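Local coordinates for uncharacterized protein Atu1872 (Agrobacterium tumefaciens, PDB 2QNT) that is of unknown function but belongs to the glyoxalase/bleomycin resistance protein/dioxygenase family, whose paired beta-alpha-beta-beta-beta modules form a cupped sheet around a pocket, at residues F9-P14 against F41-T46; T46-H51 against M76-E81; L98-E103 against Q109-F114. One frame throughout, in Å; residues are numbered along the deposited sequence.

Contact 1 (F9-P14 against F41-T46)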
loop_
_atom_site.group_PDB
_atom_site.type_symbol
_atom_site.label_atom_id
_atom_site.label_comp_id
_atom_site.label_asym_id
_atom_site.label_seq_id
_atom_site.Cartn_x
_atom_site.Cartn_y
_atom_site.Cartn_z
ATOM N N PHE A 9 -0.159 3.656 -10.609
ATOM C CA PHE A 9 0.031 3.566 -9.166
ATOM C C PHE A 9 1.489 3.880 -8.850
ATOM O O PHE A 9 2.378 3.317 -9.447
ATOM C CB PHE A 9 -0.319 2.172 -8.671
ATOM C CG PHE A 9 -0.206 2.040 -7.169
ATOM C CD1 PHE A 9 0.699 1.192 -6.606
ATOM C CD2 PHE A 9 -0.968 2.842 -6.333
ATOM C CE1 PHE A 9 0.815 1.105 -5.234
ATOM C CE2 PHE A 9 -0.853 2.747 -4.974
ATOM C CZ PHE A 9 0.019 1.881 -4.424
ATOM N N VAL A 10 1.712 4.767 -7.897
ATOM C CA VAL A 10 3.036 5.199 -7.534
ATOM C C VAL A 10 3.477 4.602 -6.216
ATOM O O VAL A 10 4.446 3.840 -6.166
ATOM C CB VAL A 10 3.162 6.722 -7.571
ATOM C CG1 VAL A 10 4.571 7.138 -7.158
ATOM C CG2 VAL A 10 2.859 7.231 -9.018
ATOM N N ASN A 11 2.763 4.883 -5.121
ATOM C CA ASN A 11 3.181 4.419 -3.771
ATOM C C ASN A 11 1.983 4.122 -2.884
ATOM O O ASN A 11 1.117 4.968 -2.839
ATOM C CB ASN A 11 3.939 5.520 -2.995
ATOM C CG ASN A 11 5.236 5.966 -3.660
ATOM O OD1 ASN A 11 6.185 5.190 -3.787
ATOM N ND2 ASN A 11 5.302 7.246 -4.012
ATOM N N PRO A 12 2.027 3.090 -2.060
ATOM C CA PRO A 12 1.209 3.109 -0.871
ATOM C C PRO A 12 1.941 3.940 0.161
ATOM O O PRO A 12 3.166 3.959 0.197
ATOM C CB PRO A 12 1.214 1.659 -0.414
ATOM C CG PRO A 12 2.522 1.148 -0.822
ATOM C CD PRO A 12 2.939 1.923 -2.062
ATOM N N ILE A 13 1.181 4.573 1.057
ATOM C CA ILE A 13 1.756 5.420 2.087
ATOM C C ILE A 13 1.071 5.079 3.411
ATOM O O ILE A 13 0.145 5.747 3.835
ATOM C CB ILE A 13 1.640 6.913 1.767
ATOM C CG1 ILE A 13 2.121 7.223 0.353
ATOM C CG2 ILE A 13 2.438 7.704 2.812
ATOM C CD1 ILE A 13 1.876 8.673 -0.111
ATOM N N PRO A 14 1.509 3.990 4.081
ATOM C CA PRO A 14 1.042 3.721 5.438
ATOM C C PRO A 14 1.378 4.873 6.360
ATOM O O PRO A 14 2.463 5.472 6.266
ATOM C CB PRO A 14 1.779 2.448 5.841
ATOM C CG PRO A 14 2.379 1.924 4.590
ATOM C CD PRO A 14 2.487 2.994 3.609
ATOM N N PHE A 41 8.050 12.375 5.582
ATOM C CA PHE A 41 7.710 11.437 4.489
ATOM C C PHE A 41 9.000 10.855 4.005
ATOM O O PHE A 41 9.956 11.578 3.779
ATOM C CB PHE A 41 7.007 12.238 3.375
ATOM C CG PHE A 41 6.586 11.455 2.129
ATOM C CD1 PHE A 41 6.887 11.939 0.841
ATOM C CD2 PHE A 41 5.870 10.276 2.221
ATOM C CE1 PHE A 41 6.474 11.238 -0.289
ATOM C CE2 PHE A 41 5.432 9.611 1.087
ATOM C CZ PHE A 41 5.742 10.065 -0.169
ATOM N N VAL A 42 9.029 9.543 3.829
ATOM C CA VAL A 42 10.197 8.854 3.350
ATOM C C VAL A 42 9.806 7.945 2.190
ATOM O O VAL A 42 8.883 7.147 2.299
ATOM C CB VAL A 42 10.879 8.016 4.491
ATOM C CG1 VAL A 42 12.130 7.298 3.960
ATOM C CG2 VAL A 42 11.239 8.890 5.700
ATOM N N LEU A 43 10.510 8.104 1.071
ATOM C CA LEU A 43 10.374 7.239 -0.091
ATOM C C LEU A 43 11.522 6.255 -0.101
ATOM O O LEU A 43 12.695 6.663 0.011
ATOM C CB LEU A 43 10.477 8.031 -1.375
ATOM C CG LEU A 43 9.428 9.040 -1.706
ATOM C CD1 LEU A 43 9.782 9.741 -2.984
ATOM C CD2 LEU A 43 8.103 8.339 -1.856
ATOM N N PHE A 44 11.184 4.986 -0.286
ATOM C CA PHE A 44 12.172 3.938 -0.444
ATOM C C PHE A 44 12.276 3.471 -1.884
ATOM O O PHE A 44 11.336 3.595 -2.659
ATOM C CB PHE A 44 11.870 2.738 0.436
ATOM C CG PHE A 44 11.875 3.044 1.903
ATOM C CD1 PHE A 44 10.715 3.435 2.564
ATOM C CD2 PHE A 44 13.039 2.941 2.637
ATOM C CE1 PHE A 44 10.734 3.721 3.912
ATOM C CE2 PHE A 44 13.052 3.241 3.994
ATOM C CZ PHE A 44 11.901 3.618 4.627
ATOM N N GLU A 45 13.423 2.894 -2.217
ATOM C CA GLU A 45 13.576 2.187 -3.487
ATOM C C GLU A 45 12.565 1.018 -3.471
ATOM O O GLU A 45 12.200 0.473 -2.415
ATOM C CB GLU A 45 15.016 1.690 -3.681
ATOM C CG GLU A 45 16.066 2.804 -3.757
ATOM C CD GLU A 45 17.483 2.311 -4.045
ATOM O OE1 GLU A 45 17.663 1.095 -4.272
ATOM O OE2 GLU A 45 18.427 3.144 -4.043
ATOM N N THR A 46 12.092 0.697 -4.649
ATOM C CA THR A 46 11.167 -0.352 -4.971
ATOM C C THR A 46 9.715 0.012 -4.659
ATOM O O THR A 46 8.859 -0.838 -4.687
ATOM C CB THR A 46 11.603 -1.772 -4.449
ATOM O OG1 THR A 46 11.395 -1.912 -3.039
ATOM C CG2 THR A 46 13.080 -2.055 -4.784
#

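Contact 2 (T46-H51 against M76-E81)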
loop_
_atom_site.group_PDB
_atom_site.type_symbol
_atom_site.label_atom_id
_atom_site.label_comp_id
_atom_site.label_asym_id
_atom_site.label_seq_id
_atom_site.Cartn_x
_atom_site.Cartn_y
_atom_site.Cartn_z
ATOM N N THR A 46 12.092 0.697 -4.649
ATOM C CA THR A 46 11.167 -0.352 -4.971
ATOM C C THR A 46 9.715 0.012 -4.659
ATOM O O THR A 46 8.859 -0.838 -4.687
ATOM C CB THR A 46 11.603 -1.772 -4.449
ATOM O OG1 THR A 46 11.395 -1.912 -3.039
ATOM C CG2 THR A 46 13.080 -2.055 -4.784
ATOM N N GLY A 47 9.442 1.289 -4.464
ATOM C CA GLY A 47 8.084 1.824 -4.473
ATOM C C GLY A 47 7.340 1.818 -3.152
ATOM O O GLY A 47 6.120 1.799 -3.156
ATOM N N PHE A 48 8.051 1.706 -2.053
ATOM C CA PHE A 48 7.429 1.760 -0.750
ATOM C C PHE A 48 7.668 3.156 -0.165
ATOM O O PHE A 48 8.638 3.828 -0.497
ATOM C CB PHE A 48 8.065 0.698 0.151
ATOM C CG PHE A 48 7.393 0.527 1.479
ATOM C CD1 PHE A 48 8.062 0.847 2.666
ATOM C CD2 PHE A 48 6.070 0.137 1.566
ATOM C CE1 PHE A 48 7.460 0.722 3.885
ATOM C CE2 PHE A 48 5.453 0.023 2.791
ATOM C CZ PHE A 48 6.151 0.328 3.961
ATOM N N ALA A 49 6.741 3.591 0.680
ATOM C CA ALA A 49 6.847 4.892 1.329
ATOM C C ALA A 49 6.128 4.874 2.658
ATOM O O ALA A 49 5.317 4.005 2.882
ATOM C CB ALA A 49 6.264 5.984 0.454
ATOM N N ILE A 50 6.498 5.801 3.548
ATOM C CA ILE A 50 5.849 5.944 4.861
ATOM C C ILE A 50 5.685 7.427 5.136
ATOM O O ILE A 50 6.486 8.243 4.673
ATOM C CB ILE A 50 6.682 5.290 5.999
ATOM C CG1 ILE A 50 8.130 5.800 5.985
ATOM C CG2 ILE A 50 6.658 3.769 5.918
ATOM C CD1 ILE A 50 9.062 5.279 7.131
ATOM N N HIS A 51 4.672 7.785 5.927
ATOM C CA HIS A 51 4.459 9.186 6.280
ATOM C C HIS A 51 3.995 9.295 7.714
ATOM O O HIS A 51 3.163 8.505 8.154
ATOM C CB HIS A 51 3.376 9.818 5.380
ATOM C CG HIS A 51 3.408 11.322 5.233
ATOM N ND1 HIS A 51 3.253 12.221 6.276
ATOM C CD2 HIS A 51 3.534 12.077 4.113
ATOM C CE1 HIS A 51 3.276 13.462 5.792
ATOM N NE2 HIS A 51 3.473 13.402 4.484
HETATM N N MSE A 76 -5.030 -4.328 5.408
HETATM C CA MSE A 76 -4.077 -4.272 4.300
HETATM C C MSE A 76 -2.939 -5.214 4.645
HETATM O O MSE A 76 -2.702 -5.479 5.843
HETATM C CB MSE A 76 -3.540 -2.845 4.091
HETATM C CG MSE A 76 -2.625 -2.645 2.853
HETATM SE SE MSE A 76 -2.044 -0.833 2.552
HETATM C CE MSE A 76 -1.978 -0.601 4.171
ATOM N N LEU A 77 -2.237 -5.678 3.633
ATOM C CA LEU A 77 -1.005 -6.400 3.787
ATOM C C LEU A 77 0.030 -5.750 2.908
ATOM O O LEU A 77 -0.227 -5.432 1.752
ATOM C CB LEU A 77 -1.173 -7.869 3.368
ATOM C CG LEU A 77 0.047 -8.756 3.489
ATOM C CD1 LEU A 77 0.506 -8.970 4.928
ATOM C CD2 LEU A 77 -0.216 -10.129 2.817
ATOM N N LEU A 78 1.225 -5.523 3.453
ATOM C CA LEU A 78 2.364 -5.012 2.670
ATOM C C LEU A 78 3.256 -6.183 2.274
ATOM O O LEU A 78 3.834 -6.838 3.156
ATOM C CB LEU A 78 3.134 -3.978 3.474
ATOM C CG LEU A 78 2.294 -2.779 3.881
ATOM C CD1 LEU A 78 2.997 -1.940 4.965
ATOM C CD2 LEU A 78 1.927 -1.944 2.671
ATOM N N TYR A 79 3.363 -6.464 0.976
ATOM C CA TYR A 79 3.963 -7.686 0.469
ATOM C C TYR A 79 5.308 -7.370 -0.176
ATOM O O TYR A 79 5.397 -6.626 -1.159
ATOM C CB TYR A 79 2.991 -8.381 -0.519
ATOM C CG TYR A 79 3.606 -9.568 -1.211
ATOM C CD1 TYR A 79 3.933 -10.716 -0.530
ATOM C CD2 TYR A 79 3.877 -9.530 -2.551
ATOM C CE1 TYR A 79 4.551 -11.768 -1.147
ATOM C CE2 TYR A 79 4.488 -10.607 -3.205
ATOM C CZ TYR A 79 4.828 -11.702 -2.483
ATOM O OH TYR A 79 5.426 -12.818 -3.067
ATOM N N PHE A 80 6.340 -8.002 0.379
ATOM C CA PHE A 80 7.739 -7.896 -0.040
ATOM C C PHE A 80 8.261 -9.276 -0.409
ATOM O O PHE A 80 7.779 -10.293 0.085
ATOM C CB PHE A 80 8.643 -7.399 1.113
ATOM C CG PHE A 80 8.338 -6.008 1.633
ATOM C CD1 PHE A 80 9.162 -4.957 1.355
ATOM C CD2 PHE A 80 7.289 -5.761 2.501
ATOM C CE1 PHE A 80 8.944 -3.671 1.839
ATOM C CE2 PHE A 80 7.089 -4.500 3.018
ATOM C CZ PHE A 80 7.894 -3.467 2.689
ATOM N N GLU A 81 9.275 -9.294 -1.260
ATOM C CA GLU A 81 10.009 -10.515 -1.603
ATOM C C GLU A 81 11.486 -10.306 -1.342
ATOM O O GLU A 81 11.998 -9.214 -1.454
ATOM C CB GLU A 81 9.790 -10.916 -3.074
ATOM C CG GLU A 81 8.401 -11.497 -3.337
ATOM C CD GLU A 81 8.079 -11.808 -4.786
ATOM O OE1 GLU A 81 8.994 -11.757 -5.623
ATOM O OE2 GLU A 81 6.902 -12.089 -5.124
#

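Contact 3 (L98-E103 against Q109-F114)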
loop_
_atom_site.group_PDB
_atom_site.type_symbol
_atom_site.label_atom_id
_atom_site.label_comp_id
_atom_site.label_asym_id
_atom_site.label_seq_id
_atom_site.Cartn_x
_atom_site.Cartn_y
_atom_site.Cartn_z
ATOM N N LEU A 98 6.359 -11.555 15.269
ATOM C CA LEU A 98 5.874 -12.422 14.213
ATOM C C LEU A 98 4.386 -12.675 14.350
ATOM O O LEU A 98 3.858 -12.846 15.440
ATOM C CB LEU A 98 6.584 -13.799 14.203
ATOM C CG LEU A 98 8.063 -13.813 13.837
ATOM C CD1 LEU A 98 8.687 -15.213 14.113
ATOM C CD2 LEU A 98 8.297 -13.419 12.417
ATOM N N ILE A 99 3.721 -12.769 13.210
ATOM C CA ILE A 99 2.415 -13.385 13.090
ATOM C C ILE A 99 2.594 -14.890 12.980
ATOM O O ILE A 99 1.927 -15.635 13.669
ATOM C CB ILE A 99 1.633 -12.776 11.906
ATOM C CG1 ILE A 99 1.317 -11.280 12.176
ATOM C CG2 ILE A 99 0.372 -13.591 11.663
ATOM C CD1 ILE A 99 0.843 -10.528 10.956
ATOM N N HIS A 100 3.553 -15.328 12.154
ATOM C CA HIS A 100 3.906 -16.739 12.058
ATOM C C HIS A 100 5.313 -16.801 11.453
ATOM O O HIS A 100 5.776 -15.839 10.799
ATOM C CB HIS A 100 2.892 -17.549 11.212
ATOM C CG HIS A 100 2.796 -17.138 9.772
ATOM N ND1 HIS A 100 3.753 -17.470 8.827
ATOM C CD2 HIS A 100 1.834 -16.450 9.114
ATOM C CE1 HIS A 100 3.386 -16.968 7.651
ATOM N NE2 HIS A 100 2.232 -16.337 7.810
ATOM N N PRO A 101 5.988 -17.946 11.648
ATOM C CA PRO A 101 7.352 -18.123 11.132
ATOM C C PRO A 101 7.367 -18.453 9.657
ATOM O O PRO A 101 6.332 -18.473 8.992
ATOM C CB PRO A 101 7.928 -19.239 12.009
ATOM C CG PRO A 101 6.777 -19.972 12.502
ATOM C CD PRO A 101 5.564 -19.076 12.483
ATOM N N LEU A 102 8.553 -18.734 9.146
ATOM C CA LEU A 102 8.738 -19.007 7.751
ATOM C C LEU A 102 8.111 -20.349 7.424
ATOM O O LEU A 102 8.601 -21.392 7.894
ATOM C CB LEU A 102 10.256 -18.931 7.447
ATOM C CG LEU A 102 10.719 -19.165 6.014
ATOM C CD1 LEU A 102 10.035 -18.264 5.044
ATOM C CD2 LEU A 102 12.224 -18.938 6.002
ATOM N N GLU A 103 7.041 -20.329 6.634
ATOM C CA GLU A 103 6.155 -21.500 6.386
ATOM C C GLU A 103 5.750 -21.554 4.940
ATOM O O GLU A 103 5.403 -20.541 4.369
ATOM C CB GLU A 103 4.849 -21.347 7.227
ATOM C CG GLU A 103 5.109 -21.443 8.728
ATOM C CD GLU A 103 3.881 -21.221 9.636
ATOM O OE1 GLU A 103 2.811 -20.786 9.189
ATOM O OE2 GLU A 103 3.991 -21.528 10.843
ATOM N N GLN A 109 4.793 -21.314 -1.932
ATOM C CA GLN A 109 5.804 -20.313 -1.607
ATOM C C GLN A 109 6.047 -20.257 -0.105
ATOM O O GLN A 109 5.101 -20.275 0.670
ATOM C CB GLN A 109 5.306 -18.943 -2.083
ATOM C CG GLN A 109 6.268 -17.801 -1.931
ATOM C CD GLN A 109 5.587 -16.456 -2.124
ATOM O OE1 GLN A 109 4.357 -16.355 -2.127
ATOM N NE2 GLN A 109 6.386 -15.414 -2.320
ATOM N N ARG A 110 7.315 -20.161 0.299
ATOM C CA ARG A 110 7.680 -19.958 1.695
ATOM C C ARG A 110 7.683 -18.471 2.035
ATOM O O ARG A 110 8.365 -17.677 1.368
ATOM C CB ARG A 110 9.049 -20.560 1.951
ATOM C CG ARG A 110 9.077 -22.050 1.695
ATOM C CD ARG A 110 10.468 -22.588 1.712
ATOM N NE ARG A 110 11.051 -22.509 3.027
ATOM C CZ ARG A 110 12.252 -22.021 3.308
ATOM N NH1 ARG A 110 13.047 -21.541 2.337
ATOM N NH2 ARG A 110 12.654 -22.042 4.576
ATOM N N VAL A 111 6.900 -18.108 3.057
ATOM C CA VAL A 111 6.815 -16.730 3.513
ATOM C C VAL A 111 6.769 -16.654 5.012
ATOM O O VAL A 111 6.385 -17.597 5.678
ATOM C CB VAL A 111 5.559 -15.984 2.925
ATOM C CG1 VAL A 111 5.332 -16.377 1.456
ATOM C CG2 VAL A 111 4.306 -16.217 3.736
ATOM N N PHE A 112 7.114 -15.490 5.567
ATOM C CA PHE A 112 6.804 -15.192 6.959
ATOM C C PHE A 112 6.082 -13.870 7.036
ATOM O O PHE A 112 6.146 -13.066 6.122
ATOM C CB PHE A 112 8.045 -15.249 7.872
ATOM C CG PHE A 112 9.138 -14.240 7.600
ATOM C CD1 PHE A 112 9.381 -13.203 8.503
ATOM C CD2 PHE A 112 10.005 -14.400 6.548
ATOM C CE1 PHE A 112 10.443 -12.327 8.323
ATOM C CE2 PHE A 112 11.075 -13.520 6.379
ATOM C CZ PHE A 112 11.268 -12.486 7.263
ATOM N N ARG A 113 5.348 -13.660 8.128
ATOM C CA ARG A 113 4.503 -12.469 8.273
ATOM C C ARG A 113 4.673 -11.923 9.688
ATOM O O ARG A 113 4.899 -12.684 10.641
ATOM C CB ARG A 113 3.054 -12.794 7.981
ATOM C CG ARG A 113 2.830 -13.314 6.560
ATOM C CD ARG A 113 1.363 -13.420 6.188
ATOM N NE ARG A 113 1.142 -13.917 4.822
ATOM C CZ ARG A 113 0.803 -15.164 4.516
ATOM N NH1 ARG A 113 0.666 -16.110 5.445
ATOM N NH2 ARG A 113 0.567 -15.517 3.260
ATOM N N PHE A 114 4.601 -10.601 9.821
ATOM C CA PHE A 114 4.945 -9.927 11.056
ATOM C C PHE A 114 4.401 -8.532 11.045
ATOM O O PHE A 114 3.892 -8.054 10.042
ATOM C CB PHE A 114 6.459 -9.920 11.278
ATOM C CG PHE A 114 7.247 -9.326 10.148
ATOM C CD1 PHE A 114 7.654 -8.000 10.184
ATOM C CD2 PHE A 114 7.631 -10.089 9.071
ATOM C CE1 PHE A 114 8.381 -7.458 9.161
ATOM C CE2 PHE A 114 8.369 -9.528 8.040
ATOM C CZ PHE A 114 8.742 -8.204 8.106
HETATM O O HOH W 1 11.164 -22.702 6.835
#

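Contact 1 (F9-P14 against F41-T46)
Asn11 and Ile13 of strand 7-16 reach over to Leu43 and Phe41 of strand 41-44. Asn11 comes first, and its part is the less certain, because its side chain has two conformers. In the conformer described here, ND2 lies 3.7 Å from Leu43 CD2. This is van der Waals packing, as a methyl group offers nothing to hydrogen-bond. The two side chains cross at about a right angle, and CD2 is the branch of Leu43 that does the touching.

Two residues on, Ile13 points its side chain the same way and carries the firmer contact. Both of its branches rest on one corner of the Phe41 ring. CD1 lies 3.9 Å from Phe41 CE2, and Ile13 CG2 is also 3.9 Å from that carbon. CD1 approaches the ring obliquely. Phe41 gets there because its CG stands anti to the backbone N (chi1 179°), which carries the ring across toward Ile13.

No hydrogen bond joins the segments, and the nearest alpha carbons, Asn11 CA and Leu43 CA, are 8.6 Å apart. Strand 49-52 runs between them, and its small Ala49 touches both Phe41 and Leu43. A bound EPE molecule, probably from the crystallisation liquor, lies about 4 Å from the Ile13 side chain. Residues 9-14 of strand 7-16 also pair antiparallel with a strand of the second subunit, so the sheet runs on across the interface. Next-nearest strands joined by side chains on one face are what the curved mixed sheet of a glyoxalase-like module provides, and that face probably lines its pocket.

Contact 2 (T46-H51 against M76-E81)
Phe48 of segment 46-51 reaches to Leu78 and Phe80 on strand 76-82. Its CB points toward that strand. From CB the ring swings anti to the backbone N (chi1 -173°), which carries it out into the gap between the two backbones. CD2 is the first ring atom to touch, 4.2 Å from Phe80 CZ. Further out, CE2 meets both methyls of Leu78, with CD1 at 3.8 Å and CD2 at 4.0 Å. At the tip, Phe48 CZ is 4.0 Å from Leu78 CD1.

The two partners use different sides of the ring. Leu78 CD1 sits at the edge, near the ring plane. Phe80 CZ stands over the centre of one face, 4.0 Å above it. The pair is a T-shaped (edge-to-face) stack, with Phe80 giving the edge. The ring centroids are 5.4 Å apart and the planes are at 64°.

The two phenylalanines and the leucine form a buried, wholly apolar cluster. Tyr26 of helix 19-29 touches both Phe48 and Leu78, while Leu32 touches Phe48 and Phe80. Phe9 of the second subunit also meets both phenylalanine rings. The cluster packs the two beta modules of one chain together beside the dimer interface, where strand 76-82 pairs antiparallel with a strand of the second subunit, consistent with a glyoxalase-like fold.

Contact 3 (L98-E103 against Q109-F114)
A beta hairpin made by strands 98-104 and 110-115 holds this contact, and two beta bulges interrupt its antiparallel pairing. At one end, Leu98 faces Phe114 in a non-hydrogen-bonded pair. Ile99 N then donates to Arg113 O at 2.8 Å. His100 N reaches the same oxygen only weakly. After the second bulge the pairing is regular again. Glu103 N bonds Val111 O at 3.0 Å, and Val111 N returns to Glu103 O at 3.1 Å.

His100 and Arg113 carry the polar side-chain contact. Arg113 NH1 donates to His100 NE2 at 2.8 Å, with an N-H...N angle of 136°, so the bond is bent. The ring and guanidinium planes are 76° apart. His100 CG stands between its backbone N and carbonyl carbon (chi1 63°), which lays one face of the ring over the backbone N of Arg113 and brings NE2 to NH1. Its other nitrogen, ND1, donates to Pro101 O at 2.8 Å, in the carbonyl plane and on a lone pair. Two bonds thus fix the rotation of the imidazole. Val111 CG2 lies over the centre of one guanidinium face.

The hairpin forms one side of the second sheet in this glyoxalase-like fold, with strand 121-126 next to strand 110-115. From that strand Glu123 makes a salt bridge with Arg113 NE. Arg113 NH2 bonds a bound EPE molecule, probably from the crystallisation liquor, at a place that may mark the pocket.

Leu98 and Leu102 meet the Phe112 ring obliquely. Leu98 CD2 is 4.1 Å from Phe112 CD1, and Leu102 CD1 is 4.1 Å from Phe112 CD2. Leu102 CG also lies over one face of the Arg110 guanidinium. Arg110 NH2 forms a salt bridge with Asp86 and donates to a water, which in turn donates to Leu102 O.

In the fold
The three contacts follow one another along the chain, and all lie in the glyoxalase-like domain. Contact 1 sits within the first sheet, and contact 3 within the second. Their centres are about 23 Å apart, on opposite sides of the chain's centre. Contact 2 bridges the two sheets. It shares Thr46 with contact 1, and its centre is about 7 Å away. Val42 N and Ile50 O, a probable hydrogen bond, tie those two together. Contacts 2 and 3, with centres about 16 Å apart, meet at a probable hydrogen bond between Tyr79 OH and Gln109 NE2. All three also touch the second subunit, and strands 7-16 and 76-82 each continue their sheet into it.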